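PDB 3ZXK: HIAXHD3 from Humicola insolens, which probably removes arabinofuranose side chains from xylan-type polysaccharides as a family 43 arabinofuranosidase, a scaffold into which endo-xylanase activity has been engineered. Local coordinates for residues Phe8-Leu13 against Thr300-Pro305; Val60-Phe65 against His337-Ser342; Arg374-Pro379 against Ala463-Ala468. All coordinates share one frame; numbering follows the deposited sequence.

Contact 1: residues Phe8-Leu13 against Thr300-Pro305; sequences FTNPVL and TSYPIP
Phe8 and Tyr302 face each other as a hydrogen-bonded antiparallel pair: Phe8 N donates a hydrogen bond to Tyr302 O at 2.9 Å and Tyr302 N donates one to Phe8 O at 3.1 Å. Two residues on, Asn10 N donates to Thr300 O at 2.9 Å, so the pairing runs just beyond the short strands. Thr9 and Ser301 form the non-hydrogen-bonded pair between these rungs, with their side chains on the exposed face. On the other face the Phe8 ring leans back over the partner strand, because chi1 of 72° sets CG between the backbone N and the carbonyl carbon. Its CE1 lies 3.6 Å from Tyr302 CB, while Pro303 O approaches in the plane of the ring. Ile304 CD1 touches the other end of the side chain, 4.0 Å from Phe8 CB. Asn10 brings ND2 to the edge of the Tyr302 ring, its amide turned 75° from the ring plane. That amide is held from the second shell: OD1 accepts from Val277 N and ND2 donates to Gly299 O. The two strands make a small antiparallel sheet beside strand 273-282, joining the chain's start to the segment after the last blade (250-290) of the family's five-bladed beta-propeller.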
loop_
_atom_site.group_PDB
_atom_site.type_symbol
_atom_site.label_atom_id
_atom_site.label_comp_id
_atom_site.label_asym_id
_atom_site.label_seq_id
_atom_site.Cartn_x
_atom_site.Cartn_y
_atom_site.Cartn_z
ATOM N N PHE A 8 -0.771 -7.497 22.459
ATOM C CA PHE A 8 -0.177 -6.677 21.412
ATOM C C PHE A 8 -0.653 -5.231 21.549
ATOM O O PHE A 8 -1.674 -4.957 22.202
ATOM C CB PHE A 8 -0.552 -7.176 20.019
ATOM C CG PHE A 8 -1.981 -6.907 19.647
ATOM C CD1 PHE A 8 -2.986 -7.792 20.050
ATOM C CD2 PHE A 8 -2.334 -5.776 18.886
ATOM C CE1 PHE A 8 -4.324 -7.547 19.720
ATOM C CE2 PHE A 8 -3.663 -5.537 18.552
ATOM C CZ PHE A 8 -4.661 -6.423 18.956
ATOM N N THR A 9 0.093 -4.325 20.929
ATOM C CA THR A 9 -0.247 -2.908 20.892
ATOM C C THR A 9 -0.642 -2.461 19.476
ATOM O O THR A 9 -0.109 -2.947 18.473
ATOM C CB THR A 9 0.899 -2.038 21.446
ATOM O OG1 THR A 9 2.065 -2.211 20.637
ATOM C CG2 THR A 9 1.214 -2.435 22.889
ATOM N N ASN A 10 -1.597 -1.547 19.415
ATOM C CA ASN A 10 -1.994 -0.906 18.158
ATOM C C ASN A 10 -1.130 0.349 17.889
ATOM O O ASN A 10 -0.732 1.011 18.843
ATOM C CB ASN A 10 -3.464 -0.508 18.238
ATOM C CG ASN A 10 -4.395 -1.674 17.936
ATOM O OD1 ASN A 10 -4.257 -2.338 16.905
ATOM N ND2 ASN A 10 -5.359 -1.906 18.817
ATOM N N PRO A 11 -0.822 0.675 16.609
ATOM C CA PRO A 11 -1.205 -0.063 15.411
ATOM C C PRO A 11 -0.388 -1.350 15.234
ATOM O O PRO A 11 0.736 -1.473 15.761
ATOM C CB PRO A 11 -0.935 0.937 14.290
ATOM C CG PRO A 11 0.241 1.712 14.796
ATOM C CD PRO A 11 -0.003 1.864 16.276
ATOM N N VAL A 12 -0.952 -2.306 14.504
ATOM C CA VAL A 12 -0.228 -3.564 14.326
ATOM C C VAL A 12 0.884 -3.477 13.279
ATOM O O VAL A 12 1.871 -4.201 13.365
ATOM C CB VAL A 12 -1.171 -4.760 14.073
ATOM C CG1 VAL A 12 -2.104 -4.923 15.254
ATOM C CG2 VAL A 12 -1.968 -4.588 12.774
ATOM N N LEU A 13 0.752 -2.554 12.329
ATOM C CA LEU A 13 1.764 -2.367 11.290
ATOM C C LEU A 13 1.744 -0.891 10.985
ATOM O O LEU A 13 0.708 -0.364 10.579
ATOM C CB LEU A 13 1.401 -3.170 10.038
ATOM C CG LEU A 13 2.346 -2.988 8.835
ATOM C CD1 LEU A 13 3.779 -3.404 9.120
ATOM C CD2 LEU A 13 1.805 -3.715 7.614
ATOM N N THR A 300 -5.640 0.471 23.186
ATOM C CA THR A 300 -4.242 0.531 22.748
ATOM C C THR A 300 -3.563 -0.843 22.798
ATOM O O THR A 300 -2.630 -1.116 22.037
ATOM C CB THR A 300 -3.454 1.564 23.581
ATOM O OG1 THR A 300 -3.525 1.195 24.952
ATOM C CG2 THR A 300 -4.060 2.956 23.417
ATOM N N SER A 301 -4.056 -1.717 23.675
ATOM C CA SER A 301 -3.564 -3.103 23.729
ATOM C C SER A 301 -4.681 -4.083 23.984
ATOM O O SER A 301 -5.654 -3.787 24.688
ATOM C CB SER A 301 -2.477 -3.284 24.801
ATOM O OG SER A 301 -3.035 -3.129 26.078
ATOM N N TYR A 302 -4.511 -5.275 23.431
ATOM C CA TYR A 302 -5.471 -6.352 23.597
ATOM C C TYR A 302 -4.744 -7.695 23.691
ATOM O O TYR A 302 -3.564 -7.790 23.322
ATOM C CB TYR A 302 -6.383 -6.387 22.378
ATOM C CG TYR A 302 -7.445 -5.326 22.316
ATOM C CD1 TYR A 302 -8.563 -5.367 23.165
ATOM C CD2 TYR A 302 -7.391 -4.334 21.346
ATOM C CE1 TYR A 302 -9.566 -4.397 23.078
ATOM C CE2 TYR A 302 -8.401 -3.376 21.232
ATOM C CZ TYR A 302 -9.480 -3.405 22.108
ATOM O OH TYR A 302 -10.493 -2.470 21.997
ATOM N N PRO A 303 -5.443 -8.752 24.156
ATOM C CA PRO A 303 -4.832 -10.089 24.112
ATOM C C PRO A 303 -4.457 -10.509 22.680
ATOM O O PRO A 303 -5.120 -10.140 21.707
ATOM C CB PRO A 303 -5.934 -11.005 24.646
ATOM C CG PRO A 303 -6.779 -10.100 25.515
ATOM C CD PRO A 303 -6.783 -8.771 24.782
ATOM N N ILE A 304 -3.402 -11.295 22.572
ATOM C CA ILE A 304 -2.927 -11.718 21.270
ATOM C C ILE A 304 -3.999 -12.624 20.619
ATOM O O ILE A 304 -4.552 -13.492 21.258
ATOM C CB ILE A 304 -1.528 -12.404 21.387
ATOM C CG1 ILE A 304 -0.849 -12.485 20.016
ATOM C CG2 ILE A 304 -1.627 -13.743 22.122
ATOM C CD1 ILE A 304 -0.316 -11.160 19.535
ATOM N N PRO A 305 -4.327 -12.402 19.339
ATOM C CA PRO A 305 -5.438 -13.195 18.764
ATOM C C PRO A 305 -5.134 -14.680 18.607
ATOM O O PRO A 305 -6.056 -15.499 18.607
ATOM C CB PRO A 305 -5.677 -12.518 17.403
ATOM C CG PRO A 305 -5.198 -11.088 17.627
ATOM C CD PRO A 305 -3.979 -11.241 18.504
#

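Contact 2: residues Val60-Phe65 against His337-Ser342; sequences VPRLNF and HNPDTS
Asn338 of the C-terminal concanavalin A-like domain pairs through both ends of its amide with the backbone of Leu63 in the family 43 propeller, a two-bond bridge at the junction of the domains. Its OD1 accepts from Leu63 N at 2.9 Å, and its ND2 donates to Leu63 O, also at 2.9 Å. The second bond is the straighter, 163° at the hydrogen, and falls in the carbonyl plane on a lone pair of Leu63 O. Holding both ends of the amide fixes its rotation. Arg62 crosses the same amide: its CG comes within 3.5 Å of Asn338 OD1, and farther out the guanidinium lies stacked on the asparagine, the two planes 24° apart, with Asn338 CB 3.7 Å from CZ. With CG anti to the backbone N (chi1 179°) and the chain extended as far as NE, the guanidinium is carried past Asn338 to Pro339. There both terminal nitrogens meet Pro339 O end-on, NH1 by the shorter, straighter bond at 2.9 Å and NH2 by a longer, more bent one at 3.3 Å, and the oxygen sits in the guanidinium plane. Pro339 CD packs against NH1 at 3.6 Å. Beyond these bonds, Asn338 OD1 also accepts from Ser39 OG and ND2 also donates to Asp70 OD1, which makes a long, weak ion pair with Arg62 NH2. The segment 60-65 follows strand 54-58, the outer strand of a four-stranded sheet, whereas 337-342 links strand 334-336 to strand 344-346, with Leu63 and Pro339 both touching Ser39 on strand 38-39.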
loop_
_atom_site.group_PDB
_atom_site.type_symbol
_atom_site.label_atom_id
_atom_site.label_comp_id
_atom_site.label_asym_id
_atom_site.label_seq_id
_atom_site.Cartn_x
_atom_site.Cartn_y
_atom_site.Cartn_z
ATOM N N VAL A 60 -1.190 -7.827 -8.609
ATOM C CA VAL A 60 -1.122 -7.243 -9.959
ATOM C C VAL A 60 0.343 -6.935 -10.288
ATOM O O VAL A 60 0.838 -5.832 -10.051
ATOM C CB VAL A 60 -2.057 -6.018 -10.073
ATOM C CG1 VAL A 60 -2.094 -5.490 -11.510
ATOM C CG2 VAL A 60 -3.472 -6.371 -9.646
ATOM N N PRO A 61 1.065 -7.919 -10.829
ATOM C CA PRO A 61 2.507 -7.714 -11.012
ATOM C C PRO A 61 2.872 -6.572 -11.947
ATOM O O PRO A 61 3.963 -6.013 -11.793
ATOM C CB PRO A 61 3.004 -9.067 -11.540
ATOM C CG PRO A 61 1.789 -9.886 -11.863
ATOM C CD PRO A 61 0.687 -9.340 -10.982
ATOM N N ARG A 62 2.018 -6.250 -12.912
ATOM C CA ARG A 62 2.210 -5.045 -13.731
ATOM C C ARG A 62 0.808 -4.558 -14.021
ATOM O O ARG A 62 -0.057 -5.368 -14.350
ATOM C CB ARG A 62 2.947 -5.361 -15.028
ATOM C CG ARG A 62 3.148 -4.158 -15.933
ATOM C CD ARG A 62 4.022 -4.532 -17.120
ATOM N NE ARG A 62 4.220 -3.385 -18.012
ATOM C CZ ARG A 62 5.223 -2.521 -17.908
ATOM N NH1 ARG A 62 6.160 -2.688 -16.968
ATOM N NH2 ARG A 62 5.289 -1.490 -18.749
ATOM N N LEU A 63 0.574 -3.257 -13.903
ATOM C CA LEU A 63 -0.773 -2.707 -14.024
ATOM C C LEU A 63 -1.184 -2.818 -15.478
ATOM O O LEU A 63 -0.473 -2.366 -16.347
ATOM C CB LEU A 63 -0.795 -1.241 -13.539
ATOM C CG LEU A 63 -0.153 -1.026 -12.144
ATOM C CD1 LEU A 63 -0.353 0.413 -11.675
ATOM C CD2 LEU A 63 -0.734 -1.975 -11.099
ATOM N N ASN A 64 -2.342 -3.420 -15.738
ATOM C CA ASN A 64 -2.840 -3.644 -17.095
ATOM C C ASN A 64 -4.121 -2.876 -17.403
ATOM O O ASN A 64 -4.966 -3.332 -18.178
ATOM C CB ASN A 64 -3.059 -5.148 -17.315
ATOM C CG ASN A 64 -4.184 -5.728 -16.445
ATOM O OD1 ASN A 64 -4.299 -5.423 -15.247
ATOM N ND2 ASN A 64 -4.996 -6.598 -17.045
ATOM N N PHE A 65 -4.233 -1.694 -16.838
ATOM C CA PHE A 65 -5.489 -0.965 -16.857
ATOM C C PHE A 65 -5.549 0.111 -17.926
ATOM O O PHE A 65 -6.540 0.840 -18.021
ATOM C CB PHE A 65 -5.751 -0.333 -15.499
ATOM C CG PHE A 65 -5.492 -1.249 -14.336
ATOM C CD1 PHE A 65 -6.105 -2.498 -14.285
ATOM C CD2 PHE A 65 -4.658 -0.863 -13.283
ATOM C CE1 PHE A 65 -5.905 -3.354 -13.203
ATOM C CE2 PHE A 65 -4.456 -1.721 -12.198
ATOM C CZ PHE A 65 -5.053 -2.975 -12.169
ATOM N N HIS A 337 4.120 4.253 -11.114
ATOM C CA HIS A 337 3.637 3.778 -12.443
ATOM C C HIS A 337 4.431 2.556 -12.917
ATOM O O HIS A 337 5.428 2.198 -12.300
ATOM C CB HIS A 337 3.610 4.902 -13.505
ATOM C CG HIS A 337 2.605 6.023 -13.228
ATOM N ND1 HIS A 337 2.683 6.850 -12.168
ATOM C CD2 HIS A 337 1.512 6.455 -13.980
ATOM C CE1 HIS A 337 1.676 7.747 -12.217
ATOM N NE2 HIS A 337 0.982 7.533 -13.340
ATOM N N ASN A 338 3.982 1.879 -13.963
ATOM C CA ASN A 338 4.716 0.733 -14.471
ATOM C C ASN A 338 6.107 1.157 -14.904
ATOM O O ASN A 338 6.301 2.240 -15.493
ATOM C CB ASN A 338 4.038 0.120 -15.679
ATOM C CG ASN A 338 2.786 -0.618 -15.334
ATOM O OD1 ASN A 338 2.637 -1.183 -14.245
ATOM N ND2 ASN A 338 1.882 -0.650 -16.287
ATOM N N PRO A 339 7.094 0.304 -14.620
ATOM C CA PRO A 339 8.451 0.610 -15.028
ATOM C C PRO A 339 8.681 0.364 -16.530
ATOM O O PRO A 339 7.942 -0.425 -17.156
ATOM C CB PRO A 339 9.269 -0.376 -14.179
ATOM C CG PRO A 339 8.385 -1.561 -14.071
ATOM C CD PRO A 339 7.017 -0.958 -13.872
ATOM N N ASP A 340 9.665 1.056 -17.096
ATOM C CA ASP A 340 10.230 0.680 -18.398
ATOM C C ASP A 340 11.272 -0.419 -18.134
ATOM O O ASP A 340 12.371 -0.161 -17.625
ATOM C CB ASP A 340 10.857 1.896 -19.085
ATOM C CG ASP A 340 11.452 1.576 -20.454
ATOM O OD1 ASP A 340 11.681 0.380 -20.766
ATOM O OD2 ASP A 340 11.704 2.537 -21.212
ATOM N N THR A 341 10.908 -1.649 -18.470
ATOM C CA THR A 341 11.761 -2.772 -18.119
ATOM C C THR A 341 13.057 -2.831 -18.922
ATOM O O THR A 341 13.983 -3.527 -18.528
ATOM C CB THR A 341 11.026 -4.117 -18.294
ATOM O OG1 THR A 341 10.683 -4.271 -19.680
ATOM C CG2 THR A 341 9.769 -4.159 -17.423
ATOM N N SER A 342 13.140 -2.084 -20.018
ATOM C CA SER A 342 14.348 -2.073 -20.829
ATOM C C SER A 342 15.427 -1.170 -20.175
ATOM O O SER A 342 16.589 -1.150 -20.633
ATOM C CB SER A 342 14.042 -1.579 -22.251
ATOM O OG SER A 342 13.871 -0.165 -22.317
#

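Contact 3: residues Arg374-Pro379 against Ala463-Ala468; sequences RRIAGP and ADITPA
Ile376 and Ile465 cross at a slant within the C-terminal concanavalin A-like beta-sandwich, where the chain leaves strand 372-375 of one sheet for strand 380-388 of the other. The branch methyl CG2 of Ile376 meets Ile465 CD1 at 3.8 Å, while the longer arm of Ile376 runs to its other neighbour, CD1 ending 4.1 Å from Ala463 CB. Phe510, from the sheet of strand 372-375, touches both Ile376 and Ala463 and continues this apolar layer. Ile465 has CG1 set between its backbone N and carbonyl carbon (chi1 55°), which turns the arm toward the incoming loop: CD1 packs on Gly378 CA at 3.5 Å and lies equally near Ile376 O. The loop then turns through a cis peptide bond before Pro379, whose ring meets the partner through CB, 3.7 Å from Thr466 OG1. Pro379 O accepts a hydrogen bond from Ile465 N at 2.8 Å, continuing the pairing between strands 380-388 and 457-464. The threonine is held by Asp464 in an Asx turn. Thr466 N approaches Asp464 OD1 from above the carboxylate plane, and Thr466 OG1 donates to the syn lone pair of that same Asp464 OD1, 2.6 Å away.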
loop_
_atom_site.group_PDB
_atom_site.type_symbol
_atom_site.label_atom_id
_atom_site.label_comp_id
_atom_site.label_asym_id
_atom_site.label_seq_id
_atom_site.Cartn_x
_atom_site.Cartn_y
_atom_site.Cartn_z
ATOM N N ARG A 374 9.171 2.849 -1.666
ATOM C CA ARG A 374 8.768 1.952 -0.605
ATOM C C ARG A 374 8.200 2.736 0.573
ATOM O O ARG A 374 8.476 3.919 0.736
ATOM C CB ARG A 374 9.890 1.015 -0.171
ATOM C CG ARG A 374 11.087 1.731 0.440
ATOM C CD ARG A 374 12.221 0.745 0.642
ATOM N NE ARG A 374 12.010 -0.100 1.811
ATOM C CZ ARG A 374 12.478 -1.341 1.930
ATOM N NH1 ARG A 374 13.138 -1.913 0.927
ATOM N NH2 ARG A 374 12.271 -2.021 3.043
ATOM N N ARG A 375 7.386 2.050 1.362
ATOM C CA ARG A 375 6.656 2.653 2.495
ATOM C C ARG A 375 7.596 3.025 3.619
ATOM O O ARG A 375 8.565 2.328 3.864
ATOM C CB ARG A 375 5.581 1.698 3.011
ATOM C CG ARG A 375 4.511 1.449 1.979
ATOM C CD ARG A 375 3.667 0.237 2.340
ATOM N NE ARG A 375 2.669 -0.031 1.301
ATOM C CZ ARG A 375 2.926 -0.654 0.142
ATOM N NH1 ARG A 375 4.154 -1.140 -0.123
ATOM N NH2 ARG A 375 1.925 -0.860 -0.725
ATOM N N ILE A 376 7.294 4.134 4.284
ATOM C CA ILE A 376 8.019 4.556 5.483
ATOM C C ILE A 376 7.325 3.913 6.706
ATOM O O ILE A 376 6.099 4.028 6.857
ATOM C CB ILE A 376 7.999 6.108 5.603
ATOM C CG1 ILE A 376 8.690 6.790 4.383
ATOM C CG2 ILE A 376 8.678 6.538 6.907
ATOM C CD1 ILE A 376 8.469 8.292 4.296
ATOM N N ALA A 377 8.100 3.289 7.593
ATOM C CA ALA A 377 7.526 2.781 8.836
ATOM C C ALA A 377 7.552 3.871 9.895
ATOM O O ALA A 377 8.499 4.631 9.994
ATOM C CB ALA A 377 8.261 1.530 9.324
ATOM N N GLY A 378 6.492 3.946 10.691
ATOM C CA GLY A 378 6.346 5.028 11.639
ATOM C C GLY A 378 6.620 4.620 13.066
ATOM O O GLY A 378 6.724 3.440 13.377
ATOM N N PRO A 379 6.673 5.611 13.957
ATOM C CA PRO A 379 6.382 7.020 13.626
ATOM C C PRO A 379 7.527 7.811 12.976
ATOM O O PRO A 379 7.252 8.857 12.380
ATOM C CB PRO A 379 6.028 7.625 14.995
ATOM C CG PRO A 379 6.814 6.788 15.970
ATOM C CD PRO A 379 6.776 5.382 15.417
ATOM N N ALA A 463 12.763 10.916 8.081
ATOM C CA ALA A 463 11.370 11.326 7.986
ATOM C C ALA A 463 10.597 11.174 9.278
ATOM O O ALA A 463 10.650 10.157 9.937
ATOM C CB ALA A 463 10.666 10.510 6.918
ATOM N N ASP A 464 9.821 12.182 9.608
ATOM C CA ASP A 464 8.924 12.082 10.748
ATOM C C ASP A 464 7.507 11.969 10.210
ATOM O O ASP A 464 7.008 12.911 9.552
ATOM C CB ASP A 464 9.069 13.337 11.628
ATOM C CG ASP A 464 8.187 13.289 12.882
ATOM O OD1 ASP A 464 7.554 12.249 13.106
ATOM O OD2 ASP A 464 8.120 14.279 13.634
ATOM N N ILE A 465 6.874 10.820 10.425
ATOM C CA ILE A 465 5.486 10.614 10.004
ATOM C C ILE A 465 4.549 10.511 11.201
ATOM O O ILE A 465 3.443 9.963 11.088
ATOM C CB ILE A 465 5.285 9.442 8.994
ATOM C CG1 ILE A 465 5.851 8.101 9.508
ATOM C CG2 ILE A 465 5.920 9.831 7.660
ATOM C CD1 ILE A 465 5.336 6.866 8.777
ATOM N N THR A 466 4.970 11.031 12.348
ATOM C CA THR A 466 4.070 11.048 13.513
ATOM C C THR A 466 2.728 11.674 13.093
ATOM O O THR A 466 2.732 12.742 12.492
ATOM C CB THR A 466 4.680 11.878 14.663
ATOM O OG1 THR A 466 5.966 11.341 15.004
ATOM C CG2 THR A 466 3.779 11.845 15.906
ATOM N N PRO A 467 1.588 10.997 13.336
ATOM C CA PRO A 467 0.311 11.492 12.817
ATOM C C PRO A 467 0.038 12.951 13.198
ATOM O O PRO A 467 0.304 13.392 14.325
ATOM C CB PRO A 467 -0.713 10.521 13.414
ATOM C CG PRO A 467 0.054 9.252 13.511
ATOM C CD PRO A 467 1.430 9.663 13.944
ATOM N N ALA A 468 -0.484 13.684 12.228
ATOM C CA ALA A 468 -0.796 15.110 12.442
ATOM C C ALA A 468 -2.108 15.453 11.758
ATOM O O ALA A 468 -2.405 16.616 11.541
ATOM C CB ALA A 468 0.341 16.005 11.953
#

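Overall arrangement
Two of the three contacts join parts of a single domain, and one joins the domains. Contact 1 lies within the catalytic propeller, contact 3 within the C-terminal sandwich, and contact 2 across the junction of the two. Contacts 1 and 2 lie on opposite sides of the chain's centre, 35 Å apart between centres, and their segments alternate along the sequence. Contact 3 is nearer to contact 1, with closest atoms about 7 Å apart, than to contact 2, at about 11 Å. The glycan pocket draws on both domains, from Trp84 and Glu192 to Phe469 and Trp502. Segment 463-468 leads directly into Phe469, and strand 273-282 beside contact 1 contains the pocket residue Arg273.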